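Long-range contact in PLP-Dependent L-Arginine Hydroxylase MppP (Streptomyces wadayamensis, PDB 6C9B), which is a pyridoxal phosphate-dependent oxidase acting on L-arginine, caught here with its product 4-hydroxy-2-ketoarginine bound: residues A98-H112 / L121-E134. Numbering follows the deposited sequence.
Sequences ARSLSASVDRVALVH and LLRGNGLDLVPVEE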
ATOM      1  N   ALA B  98      12.684   5.648  -0.198  1.00 16.50           N
ATOM      2  CA  ALA B  98      13.207   6.428  -1.312  1.00 15.73           C
ATOM      3  C   ALA B  98      12.899   7.908  -1.114  1.00 16.85           C
ATOM      4  O   ALA B  98      13.761   8.766  -1.326  1.00 18.05           O
ATOM      5  CB  ALA B  98      12.607   5.914  -2.616  1.00 18.79           C
ATOM      6  N   ARG B  99      11.648   8.230  -0.762  1.00 16.89           N
ATOM      7  CA  ARG B  99      11.311   9.632  -0.554  1.00 17.17           C
ATOM      8  C   ARG B  99      12.091  10.184   0.631  1.00 18.11           C
ATOM      9  O   ARG B  99      12.523  11.343   0.603  1.00 20.21           O
ATOM     10  CB  ARG B  99       9.800   9.799  -0.371  1.00 23.54           C
ATOM     11  CG  ARG B  99       9.406  11.292  -0.378  1.00 28.67           C
ATOM     12  CD  ARG B  99       8.171  11.545  -1.206  1.00 25.42           C
ATOM     13  NE  ARG B  99       6.936  11.063  -0.609  1.00 26.79           N
ATOM     14  CZ  ARG B  99       6.348  11.619   0.443  1.00 25.79           C
ATOM     15  NH1 ARG B  99       5.188  11.141   0.862  1.00 21.98           N
ATOM     16  NH2 ARG B  99       6.930  12.623   1.097  1.00 24.62           N
ATOM     17  N   SER B 100      12.340   9.345   1.651  1.00 17.21           N
ATOM     18  CA  SER B 100      13.130   9.777   2.805  1.00 19.41           C
ATOM     19  C   SER B 100      14.583  10.035   2.421  1.00 18.33           C
ATOM     20  O   SER B 100      15.181  11.028   2.861  1.00 19.58           O
ATOM     21  CB  SER B 100      13.082   8.731   3.904  1.00 23.08           C
ATOM     22  OG  SER B 100      11.758   8.593   4.403  1.00 21.08           O
ATOM     23  N   LEU B 101      15.174   9.133   1.635  1.00 18.37           N
ATOM     24  CA  LEU B 101      16.540   9.341   1.154  1.00 18.69           C
ATOM     25  C   LEU B 101      16.673  10.649   0.395  1.00 24.33           C
ATOM     26  O   LEU B 101      17.698  11.330   0.507  1.00 21.15           O
ATOM     27  CB  LEU B 101      16.967   8.179   0.259  1.00 17.31           C
ATOM     28  CG  LEU B 101      17.361   6.898   0.979  1.00 20.87           C
ATOM     29  CD1 LEU B 101      17.410   5.752  -0.028  1.00 20.40           C
ATOM     30  CD2 LEU B 101      18.723   7.060   1.644  1.00 22.22           C
ATOM     31  N   SER B 102      15.669  10.995  -0.415  1.00 22.41           N
ATOM     32  CA  SER B 102      15.767  12.155  -1.293  1.00 22.33           C
ATOM     33  C   SER B 102      15.904  13.448  -0.505  1.00 22.85           C
ATOM     34  O   SER B 102      16.336  14.460  -1.070  1.00 27.19           O
ATOM     35  CB  SER B 102      14.550  12.221  -2.235  1.00 28.08           C
ATOM     36  OG  SER B 102      13.402  12.755  -1.588  1.00 30.96           O
ATOM     37  N   ALA B 103      15.597  13.423   0.799  1.00 25.48           N
ATOM     38  CA  ALA B 103      15.756  14.610   1.637  1.00 33.94           C
ATOM     39  C   ALA B 103      17.217  15.007   1.814  1.00 36.03           C
ATOM     40  O   ALA B 103      17.506  16.191   2.017  1.00 38.51           O
ATOM     41  CB  ALA B 103      15.133  14.374   3.016  1.00 33.95           C
ATOM     42  N   SER B 104      18.151  14.044   1.780  1.00 23.29           N
ATOM     43  CA  SER B 104      19.538  14.346   2.110  1.00 23.76           C
ATOM     44  C   SER B 104      20.559  13.621   1.252  1.00 30.06           C
ATOM     45  O   SER B 104      21.756  13.822   1.459  1.00 31.26           O
ATOM     46  CB  SER B 104      19.804  14.008   3.576  1.00 31.08           C
ATOM     47  OG  SER B 104      19.516  12.642   3.828  1.00 29.29           O
ATOM     48  N   VAL B 105      20.132  12.759   0.334  1.00 22.03           N
ATOM     49  CA  VAL B 105      21.023  11.959  -0.489  1.00 21.54           C
ATOM     50  C   VAL B 105      20.751  12.283  -1.952  1.00 23.27           C
ATOM     51  O   VAL B 105      19.593  12.412  -2.359  1.00 25.61           O
ATOM     52  CB  VAL B 105      20.792  10.464  -0.203  1.00 21.80           C
ATOM     53  CG1 VAL B 105      21.573   9.583  -1.154  1.00 24.22           C
ATOM     54  CG2 VAL B 105      21.141  10.182   1.245  1.00 25.46           C
ATOM     55  N   ASP B 106      21.814  12.364  -2.744  1.00 23.26           N
ATOM     56  CA  ASP B 106      21.716  12.589  -4.184  1.00 20.89           C
ATOM     57  C   ASP B 106      21.877  11.298  -4.999  1.00 22.07           C
ATOM     58  O   ASP B 106      21.229  11.155  -6.043  1.00 20.98           O
ATOM     59  CB  ASP B 106      22.784  13.598  -4.639  1.00 25.55           C
ATOM     60  CG  ASP B 106      22.485  15.011  -4.173  1.00 47.35           C
ATOM     61  OD1 ASP B 106      21.295  15.375  -4.146  1.00 51.13           O
ATOM     62  OD2 ASP B 106      23.442  15.741  -3.840  1.00 67.86           O
ATOM     63  N   ARG B 107      22.743  10.368  -4.570  1.00 21.84           N
ATOM     64  CA  ARG B 107      23.103   9.192  -5.370  1.00 17.98           C
ATOM     65  C   ARG B 107      23.093   7.940  -4.495  1.00 19.79           C
ATOM     66  O   ARG B 107      23.453   7.988  -3.311  1.00 19.60           O
ATOM     67  CB  ARG B 107      24.494   9.369  -6.020  1.00 21.49           C
ATOM     68  CG  ARG B 107      24.717  10.722  -6.679  1.00 43.72           C
ATOM     69  CD  ARG B 107      25.651  10.638  -7.901  1.00 45.89           C
ATOM     70  NE  ARG B 107      26.846   9.849  -7.645  1.00 54.32           N
ATOM     71  CZ  ARG B 107      27.538   9.199  -8.577  1.00 71.07           C
ATOM     72  NH1 ARG B 107      28.621   8.514  -8.232  1.00 76.46           N
ATOM     73  NH2 ARG B 107      27.153   9.219  -9.847  1.00 71.54           N
ATOM     74  N   VAL B 108      22.682   6.815  -5.087  1.00 17.74           N
ATOM     75  CA  VAL B 108      22.586   5.530  -4.395  1.00 17.10           C
ATOM     76  C   VAL B 108      23.314   4.483  -5.216  1.00 19.61           C
ATOM     77  O   VAL B 108      23.103   4.394  -6.428  1.00 17.18           O
ATOM     78  CB  VAL B 108      21.110   5.115  -4.196  1.00 18.25           C
ATOM     79  CG1 VAL B 108      20.965   3.764  -3.541  1.00 16.78           C
ATOM     80  CG2 VAL B 108      20.375   6.169  -3.406  1.00 21.27           C
ATOM     81  N   ALA B 109      24.188   3.709  -4.568  1.00 17.42           N
ATOM     82  CA  ALA B 109      24.777   2.538  -5.206  1.00 16.49           C
ATOM     83  C   ALA B 109      23.805   1.380  -5.023  1.00 18.72           C
ATOM     84  O   ALA B 109      23.344   1.125  -3.905  1.00 19.45           O
ATOM     85  CB  ALA B 109      26.145   2.229  -4.598  1.00 17.45           C
ATOM     86  N   LEU B 110      23.432   0.723  -6.133  1.00 15.88           N
ATOM     87  CA  LEU B 110      22.397  -0.292  -6.133  1.00 14.95           C
ATOM     88  C   LEU B 110      22.872  -1.541  -6.860  1.00 15.44           C
ATOM     89  O   LEU B 110      23.457  -1.451  -7.946  1.00 17.67           O
ATOM     90  CB  LEU B 110      21.125   0.223  -6.811  1.00 15.00           C
ATOM     91  CG  LEU B 110      19.965  -0.741  -6.961  1.00 17.70           C
ATOM     92  CD1 LEU B 110      19.430  -1.222  -5.628  1.00 19.92           C
ATOM     93  CD2 LEU B 110      18.867  -0.057  -7.698  1.00 16.43           C
ATOM     94  N   VAL B 111      22.651  -2.701  -6.241  1.00 15.46           N
ATOM     95  CA  VAL B 111      23.050  -3.952  -6.892  1.00 15.91           C
ATOM     96  C   VAL B 111      22.326  -4.105  -8.230  1.00 15.99           C
ATOM     97  O   VAL B 111      21.166  -3.711  -8.397  1.00 15.37           O
ATOM     98  CB  VAL B 111      22.799  -5.154  -5.964  1.00 18.23           C
ATOM     99  CG1 VAL B 111      21.303  -5.325  -5.642  1.00 17.61           C
ATOM    100  CG2 VAL B 111      23.374  -6.418  -6.580  1.00 22.04           C
ATOM    101  N   HIS B 112      23.041  -4.656  -9.208  1.00 16.92           N
ATOM    102  CA  HIS B 112      22.554  -4.769 -10.572  1.00 16.96           C
ATOM    103  C   HIS B 112      22.928  -6.167 -11.056  1.00 18.28           C
ATOM    104  O   HIS B 112      24.100  -6.549 -10.969  1.00 18.44           O
ATOM    105  CB  HIS B 112      23.212  -3.691 -11.439  1.00 18.78           C
ATOM    106  CG  HIS B 112      22.778  -3.697 -12.867  1.00 20.79           C
ATOM    107  ND1 HIS B 112      23.581  -4.161 -13.893  1.00 22.85           N
ATOM    108  CD2 HIS B 112      21.636  -3.266 -13.448  1.00 23.06           C
ATOM    109  CE1 HIS B 112      22.938  -4.028 -15.040  1.00 24.78           C
ATOM    110  NE2 HIS B 112      21.760  -3.486 -14.800  1.00 19.12           N
ATOM    111  N   LEU B 121      11.535   3.169  -8.081  1.00 16.43           N
ATOM    112  CA  LEU B 121      11.081   3.995  -6.972  1.00 16.07           C
ATOM    113  C   LEU B 121      12.167   4.967  -6.540  1.00 17.14           C
ATOM    114  O   LEU B 121      11.882   6.130  -6.253  1.00 16.25           O
ATOM    115  CB  LEU B 121      10.650   3.122  -5.802  1.00 15.09           C
ATOM    116  CG  LEU B 121       9.375   2.311  -6.072  1.00 14.39           C
ATOM    117  CD1 LEU B 121       9.153   1.277  -4.929  1.00 18.44           C
ATOM    118  CD2 LEU B 121       8.182   3.203  -6.250  1.00 19.82           C
ATOM    119  N   LEU B 122      13.425   4.543  -6.590  1.00 15.67           N
ATOM    120  CA  LEU B 122      14.506   5.457  -6.246  1.00 16.69           C
ATOM    121  C   LEU B 122      14.635   6.544  -7.297  1.00 18.49           C
ATOM    122  O   LEU B 122      14.691   7.744  -6.981  1.00 17.70           O
ATOM    123  CB  LEU B 122      15.820   4.680  -6.102  1.00 14.96           C
ATOM    124  CG  LEU B 122      15.969   3.780  -4.894  1.00 18.67           C
ATOM    125  CD1 LEU B 122      17.137   2.788  -5.017  1.00 20.39           C
ATOM    126  CD2 LEU B 122      16.139   4.641  -3.659  1.00 22.11           C
ATOM    127  N   ARG B 123      14.690   6.146  -8.566  1.00 18.16           N
ATOM    128  CA  ARG B 123      14.784   7.147  -9.617  1.00 16.16           C
ATOM    129  C   ARG B 123      13.589   8.081  -9.599  1.00 19.35           C
ATOM    130  O   ARG B 123      13.728   9.294  -9.825  1.00 21.27           O
ATOM    131  CB  ARG B 123      14.896   6.476 -10.982  1.00 22.06           C
ATOM    132  CG  ARG B 123      16.230   5.858 -11.317  1.00 38.52           C
ATOM    133  CD  ARG B 123      16.289   5.537 -12.833  1.00 54.03           C
ATOM    134  NE  ARG B 123      17.639   5.241 -13.327  1.00 69.48           N
ATOM    135  CZ  ARG B 123      18.026   4.093 -13.886  1.00 73.15           C
ATOM    136  NH1 ARG B 123      17.177   3.079 -14.051  1.00 54.45           N
ATOM    137  NH2 ARG B 123      19.283   3.960 -14.295  1.00 71.09           N
ATOM    138  N   GLY B 124      12.393   7.530  -9.366  1.00 18.23           N
ATOM    139  CA  GLY B 124      11.191   8.340  -9.355  1.00 19.25           C
ATOM    140  C   GLY B 124      11.185   9.385  -8.263  1.00 20.35           C
ATOM    141  O   GLY B 124      10.513  10.405  -8.385  1.00 22.25           O
ATOM    142  N   ASN B 125      11.909   9.138  -7.179  1.00 18.83           N
ATOM    143  CA  ASN B 125      12.032  10.107  -6.106  1.00 18.15           C
ATOM    144  C   ASN B 125      13.283  10.962  -6.237  1.00 23.33           C
ATOM    145  O   ASN B 125      13.644  11.660  -5.285  1.00 24.90           O
ATOM    146  CB  ASN B 125      12.011   9.368  -4.778  1.00 19.15           C
ATOM    147  CG  ASN B 125      10.609   8.974  -4.379  1.00 20.83           C
ATOM    148  OD1 ASN B 125       9.855   9.824  -3.911  1.00 22.87           O
ATOM    149  ND2 ASN B 125      10.241   7.738  -4.602  1.00 20.63           N
ATOM    150  N   GLY B 126      13.926  10.951  -7.394  1.00 20.79           N
ATOM    151  CA  GLY B 126      15.017  11.875  -7.666  1.00 21.76           C
ATOM    152  C   GLY B 126      16.401  11.409  -7.301  1.00 22.19           C
ATOM    153  O   GLY B 126      17.327  12.237  -7.291  1.00 24.84           O
ATOM    154  N   LEU B 127      16.588  10.129  -7.000  1.00 19.09           N
ATOM    155  CA  LEU B 127      17.901   9.599  -6.678  1.00 17.18           C
ATOM    156  C   LEU B 127      18.630   9.141  -7.942  1.00 20.82           C
ATOM    157  O   LEU B 127      18.072   8.418  -8.778  1.00 20.90           O
ATOM    158  CB  LEU B 127      17.762   8.467  -5.662  1.00 18.89           C
ATOM    159  CG  LEU B 127      17.185   9.052  -4.364  1.00 27.85           C
ATOM    160  CD1 LEU B 127      16.475   8.090  -3.489  1.00 45.10           C
ATOM    161  CD2 LEU B 127      18.273   9.857  -3.582  1.00 24.33           C
ATOM    162  N   ASP B 128      19.889   9.549  -8.068  1.00 17.68           N
ATOM    163  CA  ASP B 128      20.744   9.068  -9.148  1.00 19.54           C
ATOM    164  C   ASP B 128      21.299   7.718  -8.740  1.00 21.16           C
ATOM    165  O   ASP B 128      21.680   7.520  -7.584  1.00 27.71           O
ATOM    166  CB  ASP B 128      21.880  10.052  -9.402  1.00 26.29           C
ATOM    167  CG  ASP B 128      22.695   9.722 -10.657  1.00 56.84           C
ATOM    168  OD1 ASP B 128      22.149   9.119 -11.605  1.00 65.01           O
ATOM    169  OD2 ASP B 128      23.887  10.083 -10.691  1.00 69.96           O
ATOM    170  N   LEU B 129      21.327   6.773  -9.673  1.00 19.30           N
ATOM    171  CA  LEU B 129      21.709   5.411  -9.339  1.00 16.61           C
ATOM    172  C   LEU B 129      23.061   5.051  -9.939  1.00 19.56           C
ATOM    173  O   LEU B 129      23.338   5.352 -11.108  1.00 23.46           O
ATOM    174  CB  LEU B 129      20.683   4.416  -9.840  1.00 16.56           C
ATOM    175  CG  LEU B 129      19.295   4.588  -9.276  1.00 21.02           C
ATOM    176  CD1 LEU B 129      18.334   3.541  -9.903  1.00 26.01           C
ATOM    177  CD2 LEU B 129      19.342   4.466  -7.771  1.00 21.99           C
ATOM    178  N   VAL B 130      23.886   4.389  -9.138  1.00 17.88           N
ATOM    179  CA  VAL B 130      25.168   3.856  -9.594  1.00 18.81           C
ATOM    180  C   VAL B 130      25.071   2.338  -9.514  1.00 18.68           C
ATOM    181  O   VAL B 130      24.921   1.801  -8.411  1.00 18.38           O
ATOM    182  CB  VAL B 130      26.342   4.361  -8.741  1.00 23.87           C
ATOM    183  CG1 VAL B 130      27.641   3.837  -9.331  1.00 27.67           C
ATOM    184  CG2 VAL B 130      26.345   5.852  -8.666  1.00 27.25           C
ATOM    185  N   PRO B 131      25.147   1.603 -10.628  1.00 16.63           N
ATOM    186  CA  PRO B 131      25.041   0.140 -10.538  1.00 20.52           C
ATOM    187  C   PRO B 131      26.293  -0.497  -9.962  1.00 19.56           C
ATOM    188  O   PRO B 131      27.411  -0.089 -10.277  1.00 19.46           O
ATOM    189  CB  PRO B 131      24.852  -0.287 -11.992  1.00 19.53           C
ATOM    190  CG  PRO B 131      25.513   0.767 -12.783  1.00 22.48           C
ATOM    191  CD  PRO B 131      25.233   2.047 -12.035  1.00 20.11           C
ATOM    192  N   VAL B 132      26.093  -1.507  -9.120  1.00 19.08           N
ATOM    193  CA  VAL B 132      27.181  -2.343  -8.610  1.00 19.56           C
ATOM    194  C   VAL B 132      26.884  -3.770  -9.036  1.00 18.66           C
ATOM    195  O   VAL B 132      25.886  -4.352  -8.599  1.00 18.98           O
ATOM    196  CB  VAL B 132      27.322  -2.253  -7.087  1.00 18.84           C
ATOM    197  CG1 VAL B 132      28.550  -3.027  -6.629  1.00 22.85           C
ATOM    198  CG2 VAL B 132      27.415  -0.805  -6.650  1.00 23.33           C
ATOM    199  N   GLU B 133      27.721  -4.315  -9.927  1.00 17.69           N
ATOM    200  CA  GLU B 133      27.505  -5.679 -10.384  1.00 19.34           C
ATOM    201  C   GLU B 133      27.748  -6.644  -9.234  1.00 19.11           C
ATOM    202  O   GLU B 133      28.503  -6.357  -8.300  1.00 17.28           O
ATOM    203  CB  GLU B 133      28.447  -6.035 -11.541  1.00 23.09           C
ATOM    204  CG  GLU B 133      28.245  -5.184 -12.784  1.00 25.64           C
ATOM    205  CD  GLU B 133      26.928  -5.471 -13.510  1.00 41.06           C
ATOM    206  OE1 GLU B 133      26.505  -6.653 -13.604  1.00 39.83           O
ATOM    207  OE2 GLU B 133      26.332  -4.499 -14.007  1.00 36.03           O
ATOM    208  N   GLU B 134      27.147  -7.828  -9.346  1.00 19.37           N
ATOM    209  CA  GLU B 134      27.197  -8.769  -8.236  1.00 18.53           C
ATOM    210  C   GLU B 134      28.624  -9.188  -7.926  1.00 18.80           C
ATOM    211  O   GLU B 134      28.988  -9.317  -6.756  1.00 22.79           O
ATOM    212  CB  GLU B 134      26.313  -9.983  -8.530  1.00 18.72           C
ATOM    213  CG  GLU B 134      24.872  -9.655  -8.448  1.00 18.30           C
ATOM    214  CD  GLU B 134      23.981 -10.853  -8.564  1.00 22.33           C
ATOM    215  OE1 GLU B 134      24.191 -11.621  -9.542  1.00 25.76           O
ATOM    216  OE2 GLU B 134      23.095 -11.002  -7.683  1.00 20.59           O
TER
HETATM  217  O   HOH W   1      20.042  13.168  -7.400  1.00 41.68           O
HETATM  218  O   HOH W   2      25.752  -8.442 -11.931  1.00 20.58           O
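H112 and E133 meet through their side chains beside the parallel strands 107-112 and 128-133. A chi1 of -179° sets CG of H112 opposite the backbone N; the side chain runs alongside P131, CB to CB 3.8 Å, and ND1 gives a hydrogen bond to OE2 of E133 at 2.8 Å. The carboxylate, brought to the ring's edge by a chain bent at chi2, is met on its syn side, with the donor 34° out of its plane. A water ties OE1 of E133 to the carbonyl of H112 and the amide of E134, just where the next helix starts.

At the other end R107 and D128 extend together from the same face of the sheet, guanidinium and carboxylate planes 52° apart. V130 CG2 sits over the rim of one guanidinium face, 3.5 Å from R107 NH1, while D128 OD2 lies at its edge in a long, weak salt bridge; the firmer partner of R107 is S149. Between these ends, V108 and L110 each give an N-H and a C=O to the neighbouring strand, the ladder running from D106 O to H112 N.

On the face carrying V108 and L110, L127 fits between helix 90-101 and the strand: CD1 packs on L101 CB (3.8 Å), CD2 lies against V105, closest to its carbonyl O (3.1 Å), and CB meets V108 CG2. L122 extends this apolar layer, its CD2 reaching A98 CB at 3.9 Å. Helix 116-124 ends in a Schellman motif with G126 as C-prime. N125 lies against A98 and R99, its ND2 bonded to L121 O and to OE1 of E95 in the same chain.

The pair belongs to the beta-alpha-beta unit 107-112, 116-124, 128-133, with 128-133 outermost in this chain's seven-stranded sheet and 152-156 flanking 107-112 on its other edge. Helix 116-124 packs against helix 90-101, where R99 forms a salt bridge with E95 of the second subunit.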